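Local atomic coordinates of alginate lyase A1-II' (PDB entry 2CWS), a protein that probably cleaves the polysaccharide alginate as a member of polysaccharide lyase family 7, this chain being the lyase domain of a longer protein. Residues S13-Q18 with Y221-S226; K126-D131 with D135-Q140; Q39-D44 with M49-P54; V81-G84 with T88-M91; V184-V187 with G192-N195. One frame throughout, in Å; residues are numbered along the deposited sequence.

Interaction 1 of 5, residues S13-Q18 with Y221-S226; sequences SHWKLQ and YSLSVS. With SO4 (sulfate ion), chain C.
Trp15 and two aliphatic side chains, Leu223 and Val225, make up the contact. Methyl CD2 of Leu223 approaches Trp15 CE2 obliquely at 3.6 Å, and methyl CG2 of Val225 settles against Trp15 CZ2 at 3.5 Å, so Leu223 meets the ring junction and Val225 the benzene ring farther out. With CG anti to the carbonyl carbon (chi1 -64°) the indole of Trp15 is brought toward the other strand, and chi2 of 98° turns its NH to a water in the ring plane, which accepts from NE1 at 3.0 Å and donates to Leu223 O at 2.8 Å. The two strands belong to opposite sheets of the beta-sandwich (jelly-roll) fold of this family, and Trp15 fills the layer between them, with Leu70, Met91 and Phe200 around it. Replacing Trp15 by alanine would probably leave a gap beneath Leu223 and Val225 and deprive the bridging water of its indole donor. Tyr221 and Ser222 both face Ser94 in a classic beta bulge. Farther along strand 15-18, Lys16 NZ gives a 2.8 Å hydrogen bond to O2 of a sulfate, an ion probably from the crystallisation liquor that Arg71 also holds, and forms a salt bridge with Glu26.

Interaction 2 of 5, residues K126-D131 with D135-Q140; sequences KAVFQD and DMQVKQ
Lys126 pairs with Gln137 and Val128 with Asp135 across an antiparallel hairpin, the strand axes 4.7 Å apart with N-to-C directions at 149°. Both are hydrogen-bonded pairs: each of the four backbone bonds, such as Val128 N to Asp135 O, measures 2.9 Å. Between them sits the non-hydrogen-bonded pair of Ala127 and Met136, whose CA atoms come to 4.5 Å, and there Met136 CA also makes a CH contact to Lys126 O.

The two faces of the hairpin differ. On one, Ala127 CB meets Met136 SD at 3.6 Å in the conformer described, one of two modelled for the methionine. Both residues also touch Met164 of the opposite sheet, so this is the face that looks into the sandwich core. On the other face Val128 sends CG2, anti to its own carbonyl carbon, against the side-chain amide of Gln137, reaching CD at 3.5 Å. Lys126 runs across the base of the same glutamine, its CE 4.0 Å from Gln137 CB; a bend at chi3 (-75°) turns the end of the chain, and its ammonium forms a salt bridge with Asp148.

Asp135, beside Val128, spends its carboxylate on the next strand: OD2 bonds to His150 ND1 and OD1 to the backbone N of Asn151. Polar and charged groups thus gather on the face turned from the core, where the Lys126-Asp148 salt bridge and the Asp135-His150 hydrogen bond probably fix their groups in place and tie this hairpin to strand 148-154, while methyl and thioether groups do the packing inside.

Interaction 3 of 5, residues Q39-D44 with M49-P54; sequences QYFYTD and MTFWAP
Tyr42 and Thr50 pair through two backbone hydrogen bonds, Tyr42 N to Thr50 O at 2.9 Å and Thr50 N to Tyr42 O at 2.8 Å. A third runs from Trp52 N to Tyr40 O at 2.9 Å, the donor arriving from above the carbonyl plane of an oxygen that Ser68 OG also engages. Phe41 CA adds a CH contact to Thr50 O.

The aromatic rings pair in two ways. Phe41 and Phe51 run alongside one another in the same direction, the edge of Phe41 turned toward the face of Phe51 in an offset edge-to-face pair with planes at 66°. Met49 SD joins them in an oblique Met-aromatic contact, 3.6 Å from Phe41 CE1. Tyr40 and Trp52, by contrast, meet rim to rim with nearly parallel planes, neither ring over the face of the other, Tyr40 CD1 to Trp52 CE3 being 3.7 Å.

CH-pi packing belongs to Tyr42. Its CG stands between the backbone N and the carbonyl carbon (chi1 59°), a setting that folds the ring back over Thr50, whose CB lies 3.9 Å from the ring centroid and almost on its normal. Methyl CG2 approaches Tyr42 CZ at 3.5 Å, while Thr50 OG1 bonds to Ala48 O. With a serine in place of Tyr42, the CB and methyl of Thr50 would probably lose the ring that covers them.

Together these residues form a beta hairpin at the edge of the seven-stranded sheet of the sandwich: strand 41-43 is outermost, and strand 49-54 bonds onward to strand 215-228.

Interaction 4 of 5, residues V81-G84 with T88-M91; sequences VNWG and THTM
Trp83 lays its benzene ring over the imidazole of His89 in an offset stack, the six-membered ring and imidazole centroids 4.4 Å apart and the planes only 14° from parallel. The overlap is staggered: Trp83 CE3 sits over one face of the imidazole, 3.3 Å from His89 CG, while the histidine's own CB lies over the indole, 3.6 Å from the centroid of the six-membered ring, as a CH-pi contact. The two side chains enter the stack from opposite ends. For Trp83 this needs CG held between its backbone N and carbonyl carbon (chi1 48°), which swings the indole from the loop toward strand 88-99.

Hydrogen bonds at the ring nitrogens probably fix how each ring is turned. Trp83 NE1 binds Glu72 OE1; His89 ND1 pairs with His227 ND1, and its NE2 with Gln86 O in the loop between the two segments. Gly84 O also comes to 3.0 Å from His89 NE2, but at an angle too poor for a bond. The indole is further packed against Phe200 and Val168, so it sits in the interior between the two sheets of the sandwich.

Since a carbonyl can only accept, the bond to Gln86 O implies a hydrogen on NE2 of His89. The imidazole is therefore gripped at both nitrogens while its face rests on carbon, which probably leaves it little freedom to flip and fastens the loop before the strand to the first residues of strand 88-99.

Interaction 5 of 5, residues V184-V187 with G192-N195; sequences VDFV and GWKN
Phe186 sets CD1 over one face of the Trp193 indole, 3.6 Å from CG, while the plane of the phenyl ring runs out at its edge to Trp193 CB, 3.8 Å from CD1. The phenyl and the five-membered ring stand at 89°, centroids 5.3 Å apart: a T-shaped pair with Phe186 giving the edge and Trp193 the face. Phe186 reaches this position with CG between its backbone N and carbonyl carbon (chi1 61°). Its own carbonyl is close as well, Phe186 O lying 3.2 Å from Trp193 CD1.

The next residue of each segment extends the contact. Val187 CG2 touches Trp193 CB at 4.1 Å, and its CG1 presses on Lys194 CE at 3.5 Å, a tight carbon pair; the extended lysine chain runs nearly perpendicular to the valine. These residues lie where the chain leaves strand 180-185, outermost in the seven-stranded sheet of the beta-sandwich, and passes through helix 186-189 and a 3-10 turn to strand 197-202 of the other sheet. Asp185 is the N-cap of that helix, its OD1 taking the backbone N of Gly188, and in the turn Asn195 N bonds to Gly192 O at 2.9 Å.

Beyond the pair, Leu124 packs on both side chains. The indole NH of Trp193 is bonded to Gln140 O, which probably limits its rotation, and Trp193 O receives the hydroxyl of Tyr198.

Interactions 1, 3 and 4 share the seven-stranded sheet through adjacent strands: Ser226 N probably bonds to Thr90 O. Across the core, Leu17 of the opposite sheet packs on Phe41 and Phe51. Interaction 2 belongs to the opposite sheet, and interaction 5 lies at the connection between the two, touching interaction 2 where Val138 packs on Val184. The contacts at 126-140 and 81-91 are buried, the other three only partly. Interactions 2 and 3 are hairpins with backbone bonding, whereas 1, 4 and 5 rest on a tryptophan meeting, in turn, methyls, a stacked imidazole and a phenyl edge. Interactions 3 and 5 stand farthest apart, their centres about 34 Å from each other.

Interaction 1 of 5, residues S13-Q18 with Y221-S226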
# COMPACT_ATOMS: atom_id res chain seq x y z
N SER A 13 -3.45 9.05 12.30
CA SER A 13 -4.78 9.62 12.45
C SER A 13 -5.62 9.54 11.20
O SER A 13 -6.85 9.63 11.32
CB SER A 13 -4.70 11.07 12.94
OG SER A 13 -4.11 11.92 11.96
N HIS A 14 -4.98 9.32 10.05
CA HIS A 14 -5.69 9.17 8.78
C HIS A 14 -5.32 7.86 8.11
O HIS A 14 -5.26 7.77 6.85
CB HIS A 14 -5.47 10.39 7.86
CG HIS A 14 -6.16 11.57 8.42
ND1 HIS A 14 -7.47 11.87 8.07
CD2 HIS A 14 -5.74 12.52 9.30
CE1 HIS A 14 -7.82 12.96 8.72
NE2 HIS A 14 -6.80 13.38 9.46
N TRP A 15 -5.15 6.80 8.89
CA TRP A 15 -4.99 5.44 8.38
C TRP A 15 -5.86 4.50 9.23
O TRP A 15 -5.94 4.72 10.45
CB TRP A 15 -3.55 4.97 8.50
CG TRP A 15 -2.52 5.71 7.70
CD1 TRP A 15 -1.68 6.70 8.13
CD2 TRP A 15 -2.21 5.52 6.30
NE1 TRP A 15 -0.86 7.12 7.11
CE2 TRP A 15 -1.16 6.41 5.98
CE3 TRP A 15 -2.71 4.64 5.30
CZ2 TRP A 15 -0.60 6.47 4.69
CZ3 TRP A 15 -2.16 4.71 4.04
CH2 TRP A 15 -1.13 5.61 3.76
N LYS A 16 -6.37 3.45 8.63
CA LYS A 16 -6.87 2.30 9.39
C LYS A 16 -6.01 1.11 9.00
O LYS A 16 -5.33 1.13 7.95
CB LYS A 16 -8.36 2.03 9.17
CG LYS A 16 -8.72 1.59 7.77
CD LYS A 16 -10.22 1.26 7.66
CE LYS A 16 -10.62 0.88 6.25
NZ LYS A 16 -12.01 0.41 6.21
N LEU A 17 -6.00 0.06 9.82
CA LEU A 17 -5.18 -1.10 9.59
C LEU A 17 -6.03 -2.32 9.30
O LEU A 17 -6.98 -2.60 10.04
CB LEU A 17 -4.33 -1.37 10.86
CG LEU A 17 -3.46 -2.65 10.86
CD1 LEU A 17 -2.37 -2.63 9.80
CD2 LEU A 17 -2.87 -2.80 12.26
N GLN A 18 -5.68 -3.04 8.25
CA GLN A 18 -6.33 -4.28 7.84
C GLN A 18 -5.41 -5.45 8.18
O GLN A 18 -4.22 -5.42 7.80
CB GLN A 18 -6.66 -4.19 6.33
CG GLN A 18 -7.63 -3.07 6.05
CD GLN A 18 -7.82 -2.78 4.60
OE1 GLN A 18 -6.83 -2.86 3.83
NE2 GLN A 18 -9.02 -2.40 4.21
N TYR A 221 9.85 3.20 8.37
CA TYR A 221 10.51 4.13 9.29
C TYR A 221 9.91 5.52 9.18
O TYR A 221 10.01 6.30 10.11
CB TYR A 221 12.02 4.23 9.00
CG TYR A 221 12.72 2.90 9.24
CD1 TYR A 221 12.95 2.04 8.18
CD2 TYR A 221 13.10 2.51 10.51
CE1 TYR A 221 13.56 0.82 8.36
CE2 TYR A 221 13.71 1.28 10.69
CZ TYR A 221 13.94 0.44 9.64
OH TYR A 221 14.56 -0.78 9.79
N SER A 222 9.24 5.82 8.07
CA SER A 222 8.55 7.11 7.91
C SER A 222 7.41 6.87 6.91
O SER A 222 7.53 5.99 6.04
CB SER A 222 9.50 8.21 7.45
OG SER A 222 10.08 7.86 6.22
N LEU A 223 6.34 7.68 7.05
CA LEU A 223 5.15 7.50 6.18
C LEU A 223 4.35 8.77 6.26
O LEU A 223 3.92 9.16 7.35
CB LEU A 223 4.29 6.34 6.69
CG LEU A 223 2.96 6.11 5.94
CD1 LEU A 223 3.17 5.76 4.48
CD2 LEU A 223 2.14 5.04 6.67
N SER A 224 4.15 9.45 5.12
CA SER A 224 3.39 10.66 5.10
C SER A 224 2.56 10.74 3.83
O SER A 224 2.92 10.18 2.80
CB SER A 224 4.26 11.92 5.29
OG SER A 224 5.12 12.05 4.20
N VAL A 225 1.48 11.50 3.91
CA VAL A 225 0.62 11.78 2.77
C VAL A 225 0.34 13.28 2.73
O VAL A 225 0.06 13.88 3.75
CB VAL A 225 -0.70 11.00 2.90
CG1 VAL A 225 -1.68 11.42 1.81
CG2 VAL A 225 -0.48 9.51 2.88
N SER A 226 0.39 13.83 1.50
CA SER A 226 0.11 15.24 1.27
C SER A 226 -0.83 15.37 0.09
O SER A 226 -0.57 14.86 -0.99
CB SER A 226 1.42 16.00 0.97
OG SER A 226 1.20 17.35 0.62
S SO4 C . -12.63 -0.34 2.53
O1 SO4 C . -11.08 -0.21 2.80
O2 SO4 C . -13.31 0.07 3.70
O3 SO4 C . -13.01 0.39 1.41
O4 SO4 C . -12.70 -1.78 2.25
O HOH W 1 1.22 9.03 8.06

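Interaction 2 of 5, residues K126-D131 with D135-Q140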
# COMPACT_ATOMS: atom_id res chain seq x y z
N LYS A 126 0.65 -0.57 -7.77
CA LYS A 126 1.10 -1.60 -6.84
C LYS A 126 2.60 -1.63 -6.79
O LYS A 126 3.26 -1.82 -7.83
CB LYS A 126 0.60 -3.00 -7.26
CG LYS A 126 -0.93 -3.04 -7.41
CD LYS A 126 -1.41 -4.26 -8.24
CE LYS A 126 -1.11 -3.99 -9.74
NZ LYS A 126 -1.60 -5.16 -10.54
N ALA A 127 3.18 -1.43 -5.60
CA ALA A 127 4.64 -1.46 -5.43
C ALA A 127 5.02 -2.87 -5.04
O ALA A 127 4.83 -3.28 -3.89
CB ALA A 127 5.05 -0.41 -4.40
N VAL A 128 5.50 -3.64 -6.03
CA VAL A 128 5.76 -5.06 -5.87
C VAL A 128 7.23 -5.30 -5.57
O VAL A 128 8.09 -5.04 -6.42
CB VAL A 128 5.38 -5.81 -7.16
CG1 VAL A 128 5.62 -7.31 -6.97
CG2 VAL A 128 3.92 -5.53 -7.56
N PHE A 129 7.50 -5.79 -4.35
CA PHE A 129 8.86 -6.05 -3.90
C PHE A 129 9.22 -7.49 -4.16
O PHE A 129 8.52 -8.41 -3.75
CB PHE A 129 8.99 -5.72 -2.40
CG PHE A 129 10.39 -6.03 -1.88
CD1 PHE A 129 10.78 -7.28 -1.45
CD2 PHE A 129 11.32 -5.01 -1.87
CE1 PHE A 129 12.07 -7.53 -1.10
CE2 PHE A 129 12.62 -5.25 -1.49
CZ PHE A 129 13.01 -6.55 -1.11
N GLN A 130 10.43 -7.65 -4.75
CA GLN A 130 11.18 -8.93 -4.79
C GLN A 130 12.60 -8.63 -4.34
O GLN A 130 13.06 -7.49 -4.38
CB GLN A 130 11.13 -9.60 -6.14
CG GLN A 130 9.63 -9.71 -6.47
CD GLN A 130 9.45 -10.72 -7.54
OE1 GLN A 130 9.56 -10.35 -8.73
NE2 GLN A 130 9.18 -11.97 -7.19
N ASP A 131 13.30 -9.71 -3.90
CA ASP A 131 14.68 -9.52 -3.43
C ASP A 131 15.63 -9.28 -4.60
O ASP A 131 16.19 -10.20 -5.18
CB ASP A 131 15.06 -10.76 -2.64
CG ASP A 131 16.47 -10.74 -2.08
OD1 ASP A 131 17.11 -9.69 -2.13
OD2 ASP A 131 16.87 -11.80 -1.55
N ASP A 135 9.01 -3.45 -8.61
CA ASP A 135 8.24 -3.15 -9.80
C ASP A 135 7.05 -2.28 -9.38
O ASP A 135 6.16 -2.77 -8.68
CB ASP A 135 7.77 -4.45 -10.43
CG ASP A 135 6.97 -4.28 -11.70
OD1 ASP A 135 6.80 -3.17 -12.23
OD2 ASP A 135 6.49 -5.38 -12.15
N MET A 136 7.07 -1.01 -9.77
CA MET A 136 5.89 -0.15 -9.57
C MET A 136 4.96 -0.36 -10.73
O MET A 136 5.15 0.20 -11.82
CB MET A 136 6.32 1.33 -9.71
CG MET A 136 6.97 1.78 -8.42
SD MET A 136 5.81 1.96 -7.06
CE MET A 136 6.61 3.34 -6.25
N GLN A 137 3.96 -1.18 -10.54
CA GLN A 137 3.02 -1.58 -11.59
C GLN A 137 1.87 -0.57 -11.61
O GLN A 137 1.29 -0.27 -10.57
CB GLN A 137 2.47 -2.98 -11.28
CG GLN A 137 3.58 -4.02 -11.30
CD GLN A 137 3.16 -5.45 -11.00
OE1 GLN A 137 4.01 -6.39 -11.08
NE2 GLN A 137 1.96 -5.69 -10.65
N VAL A 138 1.57 -0.07 -12.80
CA VAL A 138 0.44 0.88 -12.96
C VAL A 138 -0.57 0.24 -13.87
O VAL A 138 -0.27 -0.10 -15.04
CB VAL A 138 0.89 2.25 -13.49
CG1 VAL A 138 -0.29 3.19 -13.53
CG2 VAL A 138 2.02 2.84 -12.63
N LYS A 139 -1.78 0.05 -13.40
CA LYS A 139 -2.79 -0.59 -14.21
C LYS A 139 -3.14 0.28 -15.40
O LYS A 139 -3.20 1.51 -15.28
CB LYS A 139 -4.01 -0.85 -13.33
CG LYS A 139 -5.03 -1.78 -14.04
CD LYS A 139 -6.22 -2.14 -13.19
CE LYS A 139 -7.03 -3.31 -13.68
NZ LYS A 139 -7.42 -3.20 -15.13
N GLN A 140 -3.36 -0.33 -16.57
CA GLN A 140 -3.69 0.44 -17.76
C GLN A 140 -5.11 1.02 -17.71
O GLN A 140 -5.28 2.23 -17.86
CB GLN A 140 -3.58 -0.46 -19.04
CG GLN A 140 -2.07 -0.73 -19.33
CD GLN A 140 -1.89 -1.63 -20.52
OE1 GLN A 140 -1.02 -1.34 -21.38
NE2 GLN A 140 -2.69 -2.66 -20.67

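Interaction 3 of 5, residues Q39-D44 with M49-P54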
# COMPACT_ATOMS: atom_id res chain seq x y z
N GLN A 39 0.81 -9.39 17.06
CA GLN A 39 1.76 -10.15 16.26
C GLN A 39 1.81 -9.66 14.82
O GLN A 39 2.79 -9.93 14.13
CB GLN A 39 1.42 -11.67 16.28
CG GLN A 39 0.10 -11.97 15.59
CD GLN A 39 -0.32 -13.41 15.79
OE1 GLN A 39 0.48 -14.32 15.66
NE2 GLN A 39 -1.62 -13.66 16.07
N TYR A 40 0.76 -8.97 14.37
CA TYR A 40 0.69 -8.52 12.99
C TYR A 40 1.26 -7.11 12.74
O TYR A 40 1.44 -6.72 11.61
CB TYR A 40 -0.77 -8.48 12.55
CG TYR A 40 -1.47 -9.82 12.75
CD1 TYR A 40 -1.09 -10.95 12.08
CD2 TYR A 40 -2.60 -9.88 13.62
CE1 TYR A 40 -1.74 -12.19 12.27
CE2 TYR A 40 -3.25 -11.09 13.78
CZ TYR A 40 -2.82 -12.22 13.09
OH TYR A 40 -3.51 -13.41 13.29
N PHE A 41 1.46 -6.37 13.82
CA PHE A 41 1.69 -4.93 13.71
C PHE A 41 2.34 -4.45 15.01
O PHE A 41 1.66 -4.46 16.05
CB PHE A 41 0.36 -4.26 13.49
CG PHE A 41 0.43 -2.75 13.36
CD1 PHE A 41 0.76 -2.18 12.13
CD2 PHE A 41 0.14 -1.92 14.45
CE1 PHE A 41 0.78 -0.80 11.98
CE2 PHE A 41 0.15 -0.53 14.29
CZ PHE A 41 0.45 0.03 13.05
N TYR A 42 3.61 -4.06 14.94
CA TYR A 42 4.30 -3.75 16.19
C TYR A 42 5.50 -2.87 15.87
O TYR A 42 5.92 -2.74 14.74
CB TYR A 42 4.75 -5.04 16.89
CG TYR A 42 5.68 -5.92 16.08
CD1 TYR A 42 7.04 -5.77 16.15
CD2 TYR A 42 5.16 -6.93 15.29
CE1 TYR A 42 7.92 -6.56 15.43
CE2 TYR A 42 6.02 -7.79 14.57
CZ TYR A 42 7.40 -7.58 14.64
OH TYR A 42 8.28 -8.42 14.00
N THR A 43 6.05 -2.29 16.95
CA THR A 43 7.30 -1.52 16.81
C THR A 43 8.45 -2.45 17.11
O THR A 43 8.49 -3.07 18.18
CB THR A 43 7.29 -0.36 17.81
OG1 THR A 43 6.24 0.53 17.45
CG2 THR A 43 8.65 0.33 17.80
N ASP A 44 9.39 -2.58 16.15
CA ASP A 44 10.57 -3.40 16.40
C ASP A 44 11.60 -2.61 17.18
O ASP A 44 11.44 -1.42 17.45
CB ASP A 44 11.09 -3.98 15.08
CG ASP A 44 11.84 -5.27 15.23
OD1 ASP A 44 12.06 -5.74 16.36
OD2 ASP A 44 12.17 -5.86 14.17
N MET A 49 7.81 0.65 12.32
CA MET A 49 6.44 0.09 12.29
C MET A 49 6.53 -1.17 11.41
O MET A 49 6.90 -1.09 10.23
CB MET A 49 5.49 1.13 11.74
CG MET A 49 4.08 0.63 11.46
SD MET A 49 2.89 1.95 11.20
CE MET A 49 3.62 2.84 9.83
N THR A 50 6.21 -2.32 12.01
CA THR A 50 6.52 -3.62 11.44
C THR A 50 5.22 -4.37 11.22
O THR A 50 4.40 -4.51 12.14
CB THR A 50 7.46 -4.35 12.41
OG1 THR A 50 8.60 -3.57 12.67
CG2 THR A 50 7.95 -5.67 11.74
N PHE A 51 5.07 -4.89 10.01
CA PHE A 51 3.86 -5.58 9.55
C PHE A 51 4.21 -7.03 9.29
O PHE A 51 5.10 -7.31 8.45
CB PHE A 51 3.37 -4.98 8.23
CG PHE A 51 3.05 -3.49 8.29
CD1 PHE A 51 1.73 -3.08 8.52
CD2 PHE A 51 4.04 -2.55 8.10
CE1 PHE A 51 1.42 -1.74 8.51
CE2 PHE A 51 3.72 -1.20 8.11
CZ PHE A 51 2.41 -0.78 8.30
N TRP A 52 3.54 -7.96 9.98
CA TRP A 52 3.77 -9.39 9.79
C TRP A 52 2.47 -10.05 9.33
O TRP A 52 1.40 -9.76 9.90
CB TRP A 52 4.29 -10.05 11.12
CG TRP A 52 4.37 -11.55 10.93
CD1 TRP A 52 5.41 -12.19 10.27
CD2 TRP A 52 3.46 -12.58 11.31
NE1 TRP A 52 5.18 -13.54 10.25
CE2 TRP A 52 3.96 -13.81 10.89
CE3 TRP A 52 2.22 -12.55 12.03
CZ2 TRP A 52 3.33 -15.03 11.09
CZ3 TRP A 52 1.58 -13.77 12.24
CH2 TRP A 52 2.14 -14.99 11.79
N ALA A 53 2.57 -10.91 8.32
CA ALA A 53 1.36 -11.62 7.87
C ALA A 53 1.74 -13.01 7.37
O ALA A 53 2.68 -13.13 6.57
CB ALA A 53 0.63 -10.88 6.74
N PRO A 54 1.03 -14.04 7.78
CA PRO A 54 1.26 -15.40 7.30
C PRO A 54 0.52 -15.66 6.00
O PRO A 54 -0.56 -15.12 5.74
CB PRO A 54 0.67 -16.25 8.45
CG PRO A 54 -0.50 -15.43 8.92
CD PRO A 54 -0.05 -13.98 8.84

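Interaction 4 of 5, residues V81-G84 with T88-M91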
# COMPACT_ATOMS: atom_id res chain seq x y z
N VAL A 81 -14.98 8.42 1.80
CA VAL A 81 -14.41 9.72 1.45
C VAL A 81 -12.99 9.53 0.93
O VAL A 81 -12.10 9.13 1.67
CB VAL A 81 -14.41 10.66 2.65
CG1 VAL A 81 -13.82 12.03 2.27
CG2 VAL A 81 -15.83 10.86 3.21
N ASN A 82 -12.78 9.77 -0.36
CA ASN A 82 -11.51 9.45 -1.02
C ASN A 82 -11.20 10.57 -2.01
O ASN A 82 -12.01 11.48 -2.16
CB ASN A 82 -11.58 8.06 -1.71
CG ASN A 82 -11.87 6.99 -0.67
OD1 ASN A 82 -13.06 6.49 -0.58
ND2 ASN A 82 -10.94 6.71 0.18
N TRP A 83 -10.01 10.53 -2.64
CA TRP A 83 -9.55 11.65 -3.45
C TRP A 83 -9.59 11.33 -4.93
O TRP A 83 -9.76 10.19 -5.36
CB TRP A 83 -8.18 12.12 -2.98
CG TRP A 83 -7.14 11.08 -2.76
CD1 TRP A 83 -6.85 10.43 -1.58
CD2 TRP A 83 -6.21 10.54 -3.73
NE1 TRP A 83 -5.79 9.56 -1.74
CE2 TRP A 83 -5.40 9.61 -3.07
CE3 TRP A 83 -6.00 10.79 -5.11
CZ2 TRP A 83 -4.39 8.91 -3.72
CZ3 TRP A 83 -4.99 10.08 -5.75
CH2 TRP A 83 -4.20 9.16 -5.07
N GLY A 84 -9.47 12.39 -5.75
CA GLY A 84 -9.67 12.28 -7.17
C GLY A 84 -8.43 12.51 -8.02
O GLY A 84 -7.33 12.77 -7.53
N THR A 88 -2.83 17.31 -6.69
CA THR A 88 -1.63 16.56 -6.36
C THR A 88 -1.82 15.80 -5.07
O THR A 88 -2.30 16.32 -4.08
CB THR A 88 -0.43 17.52 -6.27
OG1 THR A 88 -0.14 18.00 -7.58
CG2 THR A 88 0.80 16.82 -5.76
N HIS A 89 -1.45 14.52 -5.13
CA HIS A 89 -1.71 13.55 -4.07
C HIS A 89 -0.45 12.71 -3.92
O HIS A 89 -0.13 11.97 -4.88
CB HIS A 89 -2.88 12.64 -4.51
CG HIS A 89 -4.07 13.48 -4.95
ND1 HIS A 89 -4.86 14.15 -4.04
CD2 HIS A 89 -4.47 13.84 -6.18
CE1 HIS A 89 -5.78 14.83 -4.71
NE2 HIS A 89 -5.55 14.65 -6.01
N THR A 90 0.26 12.82 -2.80
CA THR A 90 1.59 12.25 -2.72
C THR A 90 1.79 11.48 -1.42
O THR A 90 1.59 12.04 -0.35
CB THR A 90 2.66 13.37 -2.77
OG1 THR A 90 2.42 14.05 -4.03
CG2 THR A 90 4.06 12.77 -2.77
N MET A 91 2.24 10.24 -1.53
CA MET A 91 2.69 9.46 -0.37
C MET A 91 4.19 9.30 -0.45
O MET A 91 4.73 8.96 -1.51
CB MET A 91 1.98 8.09 -0.41
CG MET A 91 2.52 7.18 0.71
SD MET A 91 1.53 5.67 0.93
CE MET A 91 1.88 4.88 -0.68

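Interaction 5 of 5, residues V184-V187 with G192-N195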
# COMPACT_ATOMS: atom_id res chain seq x y z
N VAL A 184 3.48 7.36 -15.61
CA VAL A 184 2.44 6.74 -16.45
C VAL A 184 1.22 7.64 -16.45
O VAL A 184 0.68 7.95 -15.39
CB VAL A 184 2.08 5.35 -15.93
CG1 VAL A 184 0.95 4.72 -16.78
CG2 VAL A 184 3.29 4.42 -15.88
N ASP A 185 0.75 8.04 -17.64
CA ASP A 185 -0.42 8.90 -17.74
C ASP A 185 -1.65 7.98 -17.80
O ASP A 185 -2.08 7.55 -18.83
CB ASP A 185 -0.27 9.82 -18.94
CG ASP A 185 -1.47 10.73 -19.10
OD1 ASP A 185 -2.42 10.64 -18.31
OD2 ASP A 185 -1.39 11.56 -20.06
N PHE A 186 -2.21 7.69 -16.62
CA PHE A 186 -3.28 6.72 -16.56
C PHE A 186 -4.59 7.29 -17.07
O PHE A 186 -5.28 6.61 -17.83
CB PHE A 186 -3.41 6.08 -15.14
CG PHE A 186 -3.74 7.04 -14.00
CD1 PHE A 186 -5.04 7.21 -13.57
CD2 PHE A 186 -2.71 7.73 -13.33
CE1 PHE A 186 -5.35 8.04 -12.51
CE2 PHE A 186 -3.02 8.58 -12.30
CZ PHE A 186 -4.33 8.73 -11.84
N VAL A 187 -4.94 8.54 -16.74
CA VAL A 187 -6.13 9.08 -17.37
C VAL A 187 -5.97 9.17 -18.89
O VAL A 187 -6.97 8.98 -19.61
CB VAL A 187 -6.45 10.45 -16.72
CG1 VAL A 187 -7.36 11.30 -17.56
CG2 VAL A 187 -7.02 10.24 -15.29
N GLY A 192 -11.81 6.60 -18.33
CA GLY A 192 -12.66 6.06 -17.24
C GLY A 192 -12.02 6.15 -15.89
O GLY A 192 -12.76 6.05 -14.88
N TRP A 193 -10.72 6.34 -15.77
CA TRP A 193 -10.15 6.57 -14.43
C TRP A 193 -10.69 7.85 -13.80
O TRP A 193 -10.64 8.00 -12.59
CB TRP A 193 -8.64 6.61 -14.50
CG TRP A 193 -7.92 5.32 -14.72
CD1 TRP A 193 -7.27 4.98 -15.89
CD2 TRP A 193 -7.75 4.23 -13.82
NE1 TRP A 193 -6.69 3.72 -15.77
CE2 TRP A 193 -6.98 3.26 -14.48
CE3 TRP A 193 -8.17 3.98 -12.50
CZ2 TRP A 193 -6.61 2.04 -13.90
CZ3 TRP A 193 -7.78 2.76 -11.93
CH2 TRP A 193 -7.03 1.81 -12.61
N LYS A 194 -11.25 8.77 -14.58
CA LYS A 194 -11.86 9.95 -13.98
C LYS A 194 -13.15 9.60 -13.26
O LYS A 194 -13.64 10.45 -12.50
CB LYS A 194 -12.18 11.01 -15.06
CG LYS A 194 -10.94 11.61 -15.74
CD LYS A 194 -11.37 12.66 -16.74
CE LYS A 194 -10.24 13.20 -17.57
NZ LYS A 194 -10.68 14.38 -18.39
N ASN A 195 -13.70 8.40 -13.46
CA ASN A 195 -14.94 7.98 -12.77
C ASN A 195 -14.67 7.12 -11.55
O ASN A 195 -15.61 6.52 -11.00
CB ASN A 195 -15.80 7.16 -13.75
CG ASN A 195 -16.29 8.05 -14.91
OD1 ASN A 195 -16.61 9.22 -14.67
ND2 ASN A 195 -16.31 7.48 -16.11